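Extracellular solute-binding protein family 1 (PDB 4R2F) binds the beta-1,3-linked glucose disaccharide laminaribiose and probably delivers it to an ABC-type sugar importer as the extracellular solute-binding component. Local coordinates at residues A[152-157]-A[309-314]. Residues are numbered along the deposited sequence; the frame is centred on the assembly and turned at random.
Sequences QLDIRP and FPNNIM. With BGC (beta-D-glucopyranose), chain B; BGC (beta-D-glucopyranose), chain C.
Asp154 and Phe309 form an antiparallel hydrogen-bonded pair where strands 145-161 and 306-316 line the sugar pocket of this two-lobed solute-binding fold, and their side chains rise from the sheet to the bound disaccharide. OD2 of Asp154 accepts hydrogen bonds from the O2 hydroxyls of both glucose units, each at 2.6 Å. CG of Asp154 stands anti to the backbone N (chi1 -176°), which turns the carboxylate to the sugars. Asn311 grips the chain B glucose with both ends of its amide: OD1 takes a hydrogen bond from O3 of that sugar, while ND2 donates to its O2 at 2.9 Å. The Phe309 ring offers one face to C2 of this glucose, offset toward the rim. Beside these, Arg156, whose NH2 lies 3.2 Å from O3 of the chain C glucose, holds Asp154 end-on, NH1 to OD1 and NH2 to OD2, both from above the carboxylate plane. With an alanine at Asp154, both O2 hydroxyls would probably lose their shared acceptor and the Arg156 guanidinium its counter-charge. ND1 of His207 is hydrogen-bonded to Arg156 NE, and its ring also meets Phe309. The second N-H of Asn311 ND2 is spent on Gln152 OE1 at 2.9 Å, nearly straight at 174°, with the two amide planes perpendicular.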
ATOM      1  N   GLN A 152      -9.053   3.941   3.582  1.00 30.83           N
ATOM      2  CA  GLN A 152      -8.098   3.306   4.456  1.00 30.28           C
ATOM      3  C   GLN A 152      -6.704   3.798   4.143  1.00 27.87           C
ATOM      4  O   GLN A 152      -6.468   4.422   3.094  1.00 29.03           O
ATOM      5  CB  GLN A 152      -8.164   1.760   4.380  1.00 31.58           C
ATOM      6  CG  GLN A 152      -8.221   1.141   2.986  1.00 28.48           C
ATOM      7  CD  GLN A 152      -6.896   0.587   2.476  1.00 37.38           C
ATOM      8  OE1 GLN A 152      -5.825   1.166   2.690  1.00 29.78           O
ATOM      9  NE2 GLN A 152      -6.968  -0.527   1.777  1.00 38.14           N
ATOM     10  N   LEU A 153      -5.806   3.530   5.097  1.00 26.57           N
ATOM     11  CA  LEU A 153      -4.430   3.894   5.018  1.00 22.56           C
ATOM     12  C   LEU A 153      -3.587   2.650   5.096  1.00 31.68           C
ATOM     13  O   LEU A 153      -3.520   1.991   6.128  1.00 30.48           O
ATOM     14  CB  LEU A 153      -4.055   4.853   6.135  1.00 28.45           C
ATOM     15  CG  LEU A 153      -4.741   6.221   6.129  1.00 32.34           C
ATOM     16  CD1 LEU A 153      -4.641   6.869   7.509  1.00 42.48           C
ATOM     17  CD2 LEU A 153      -4.136   7.090   5.052  1.00 33.57           C
ATOM     18  N   ASP A 154      -2.919   2.331   4.001  1.00 32.05           N
ATOM     19  CA  ASP A 154      -2.196   1.065   3.918  1.00 25.68           C
ATOM     20  C   ASP A 154      -0.751   1.383   4.219  1.00 29.89           C
ATOM     21  O   ASP A 154      -0.030   1.901   3.377  1.00 29.80           O
ATOM     22  CB  ASP A 154      -2.380   0.451   2.536  1.00 26.54           C
ATOM     23  CG  ASP A 154      -1.725  -0.925   2.388  1.00 30.73           C
ATOM     24  OD1 ASP A 154      -1.355  -1.563   3.394  1.00 31.92           O
ATOM     25  OD2 ASP A 154      -1.560  -1.350   1.231  1.00 32.71           O
ATOM     26  N   ILE A 155      -0.355   1.065   5.436  1.00 27.82           N
ATOM     27  CA  ILE A 155       0.959   1.354   5.983  1.00 29.33           C
ATOM     28  C   ILE A 155       1.842   0.093   5.954  1.00 25.48           C
ATOM     29  O   ILE A 155       1.325  -1.015   5.866  1.00 30.55           O
ATOM     30  CB  ILE A 155       0.806   1.889   7.438  1.00 32.83           C
ATOM     31  CG1 ILE A 155       2.065   2.636   7.899  1.00 31.75           C
ATOM     32  CG2 ILE A 155       0.436   0.783   8.406  1.00 35.51           C
ATOM     33  CD1 ILE A 155       1.810   3.606   9.029  1.00 49.41           C
ATOM     34  N   ARG A 156       3.156   0.287   6.025  1.00 28.16           N
ATOM     35  CA  ARG A 156       4.165  -0.755   5.786  1.00 26.89           C
ATOM     36  C   ARG A 156       5.034  -1.005   7.022  1.00 28.39           C
ATOM     37  O   ARG A 156       6.158  -0.510   7.119  1.00 32.53           O
ATOM     38  CB  ARG A 156       5.045  -0.372   4.588  1.00 27.50           C
ATOM     39  CG  ARG A 156       4.301  -0.439   3.260  1.00 32.84           C
ATOM     40  CD  ARG A 156       4.202  -1.877   2.755  1.00 27.64           C
ATOM     41  NE  ARG A 156       3.233  -1.998   1.671  1.00 28.41           N
ATOM     42  CZ  ARG A 156       1.917  -2.007   1.825  1.00 25.54           C
ATOM     43  NH1 ARG A 156       1.376  -2.010   3.033  1.00 26.27           N
ATOM     44  NH2 ARG A 156       1.133  -2.099   0.762  1.00 26.68           N
ATOM     45  N   PRO A 157       4.510  -1.786   7.979  1.00 30.71           N
ATOM     46  CA  PRO A 157       5.287  -2.042   9.166  1.00 25.68           C
ATOM     47  C   PRO A 157       6.320  -3.133   8.941  1.00 31.77           C
ATOM     48  O   PRO A 157       6.187  -3.957   8.041  1.00 29.22           O
ATOM     49  CB  PRO A 157       4.242  -2.504  10.203  1.00 28.36           C
ATOM     50  CG  PRO A 157       2.916  -2.485   9.503  1.00 36.03           C
ATOM     51  CD  PRO A 157       3.204  -2.456   8.028  1.00 26.04           C
ATOM     52  N   PHE A 309       0.117   4.474   1.993  1.00 25.13           N
ATOM     53  CA  PHE A 309      -0.727   4.661   0.806  1.00 25.94           C
ATOM     54  C   PHE A 309      -2.095   5.183   1.261  1.00 30.05           C
ATOM     55  O   PHE A 309      -2.779   4.537   2.052  1.00 29.02           O
ATOM     56  CB  PHE A 309      -0.906   3.367   0.009  1.00 36.90           C
ATOM     57  CG  PHE A 309       0.372   2.848  -0.546  1.00 31.80           C
ATOM     58  CD1 PHE A 309       1.195   2.057   0.239  1.00 29.21           C
ATOM     59  CD2 PHE A 309       0.781   3.187  -1.826  1.00 23.33           C
ATOM     60  CE1 PHE A 309       2.417   1.589  -0.245  1.00 29.82           C
ATOM     61  CE2 PHE A 309       1.997   2.718  -2.327  1.00 27.20           C
ATOM     62  CZ  PHE A 309       2.814   1.931  -1.521  1.00 29.35           C
ATOM     63  N   PRO A 310      -2.489   6.360   0.758  1.00 34.99           N
ATOM     64  CA  PRO A 310      -3.784   6.941   1.055  1.00 27.69           C
ATOM     65  C   PRO A 310      -4.866   6.391   0.150  1.00 30.93           C
ATOM     66  O   PRO A 310      -5.285   7.049  -0.804  1.00 29.08           O
ATOM     67  CB  PRO A 310      -3.552   8.421   0.762  1.00 26.59           C
ATOM     68  CG  PRO A 310      -2.591   8.424  -0.364  1.00 32.29           C
ATOM     69  CD  PRO A 310      -1.701   7.218  -0.151  1.00 28.97           C
ATOM     70  N   ASN A 311      -5.322   5.179   0.427  1.00 26.25           N
ATOM     71  CA  ASN A 311      -6.279   4.549  -0.468  1.00 23.50           C
ATOM     72  C   ASN A 311      -7.660   5.157  -0.402  1.00 27.61           C
ATOM     73  O   ASN A 311      -8.089   5.680   0.634  1.00 29.16           O
ATOM     74  CB  ASN A 311      -6.339   3.049  -0.214  1.00 25.76           C
ATOM     75  CG  ASN A 311      -5.078   2.355  -0.677  1.00 31.41           C
ATOM     76  OD1 ASN A 311      -4.604   2.600  -1.786  1.00 26.54           O
ATOM     77  ND2 ASN A 311      -4.515   1.506   0.170  1.00 28.80           N
ATOM     78  N   ASN A 312      -8.356   5.062  -1.517  1.00 27.04           N
ATOM     79  CA  ASN A 312      -9.547   5.871  -1.740  1.00 29.06           C
ATOM     80  C   ASN A 312     -10.547   5.180  -2.666  1.00 26.98           C
ATOM     81  O   ASN A 312     -10.206   4.254  -3.403  1.00 31.95           O
ATOM     82  CB  ASN A 312      -9.128   7.229  -2.334  1.00 23.13           C
ATOM     83  CG  ASN A 312      -8.200   7.094  -3.534  1.00 25.36           C
ATOM     84  OD1 ASN A 312      -6.941   7.091  -3.402  1.00 29.76           O
ATOM     85  ND2 ASN A 312      -8.787   6.947  -4.699  1.00 23.48           N
ATOM     86  N   ILE A 313     -11.803   5.607  -2.546  1.00 26.09           N
ATOM     87  CA  ILE A 313     -12.882   5.135  -3.369  1.00 23.45           C
ATOM     88  C   ILE A 313     -13.195   6.212  -4.357  1.00 30.31           C
ATOM     89  O   ILE A 313     -13.375   7.384  -3.986  1.00 29.32           O
ATOM     90  CB  ILE A 313     -14.170   4.833  -2.556  1.00 28.95           C
ATOM     91  CG1 ILE A 313     -13.863   3.835  -1.447  1.00 53.80           C
ATOM     92  CG2 ILE A 313     -15.282   4.274  -3.441  1.00 41.65           C
ATOM     93  CD1 ILE A 313     -15.074   3.439  -0.629  1.00 72.51           C
ATOM     94  N   MET A 314     -13.345   5.783  -5.604  1.00 25.75           N
ATOM     95  CA  MET A 314     -13.466   6.678  -6.724  1.00 32.71           C
ATOM     96  C   MET A 314     -14.694   6.344  -7.550  1.00 25.97           C
ATOM     97  O   MET A 314     -15.161   5.204  -7.611  1.00 29.84           O
ATOM     98  CB  MET A 314     -12.165   6.671  -7.566  1.00 29.33           C
ATOM     99  CG  MET A 314     -11.802   5.418  -8.313  1.00 32.27           C
ATOM    100  SD  MET A 314     -10.042   5.318  -8.684  1.00 22.37           S
ATOM    101  CE  MET A 314      -9.472   4.549  -7.185  1.00 31.85           C
TER
HETATM  102  C2  BGC B   2      -1.457  -0.108  -2.055  1.00 26.35           C
HETATM  103  C3  BGC B   2      -2.008   0.789  -3.165  1.00 29.82           C
HETATM  104  C4  BGC B   2      -1.092   0.731  -4.379  1.00 26.66           C
HETATM  105  C5  BGC B   2      -0.898  -0.714  -4.818  1.00 26.83           C
HETATM  106  C6  BGC B   2       0.117  -0.835  -5.963  1.00 27.09           C
HETATM  107  C1  BGC B   2      -1.407  -1.511  -2.637  1.00 24.00           C
HETATM  108  O2  BGC B   2      -2.287  -0.064  -0.900  1.00 27.54           O
HETATM  109  O3  BGC B   2      -2.125   2.135  -2.705  1.00 24.55           O
HETATM  110  O4  BGC B   2      -1.692   1.425  -5.466  1.00 29.45           O
HETATM  111  O5  BGC B   2      -0.459  -1.515  -3.715  1.00 23.42           O
HETATM  112  O6  BGC B   2       1.440  -0.403  -5.573  1.00 26.87           O
HETATM  113  C2  BGC C   1      -1.592  -4.383  -0.409  1.00 35.34           C
HETATM  114  C3  BGC C   1      -1.443  -3.754  -1.803  1.00 26.98           C
HETATM  115  C4  BGC C   1      -0.545  -4.652  -2.666  1.00 27.67           C
HETATM  116  C5  BGC C   1      -1.073  -6.110  -2.655  1.00 27.01           C
HETATM  117  C6  BGC C   1      -0.269  -7.055  -3.556  1.00 31.84           C
HETATM  118  C1  BGC C   1      -2.040  -5.850  -0.536  1.00 35.84           C
HETATM  119  O1  BGC C   1      -2.097  -6.479   0.743  1.00 52.00           O
HETATM  120  O2  BGC C   1      -2.528  -3.613   0.366  1.00 31.26           O
HETATM  121  O3  BGC C   1      -0.954  -2.396  -1.638  1.00 26.46           O
HETATM  122  O4  BGC C   1      -0.459  -4.229  -4.032  1.00 30.95           O
HETATM  123  O5  BGC C   1      -1.058  -6.554  -1.326  1.00 33.84           O
HETATM  124  O6  BGC C   1       1.115  -6.998  -3.206  1.00 29.88           O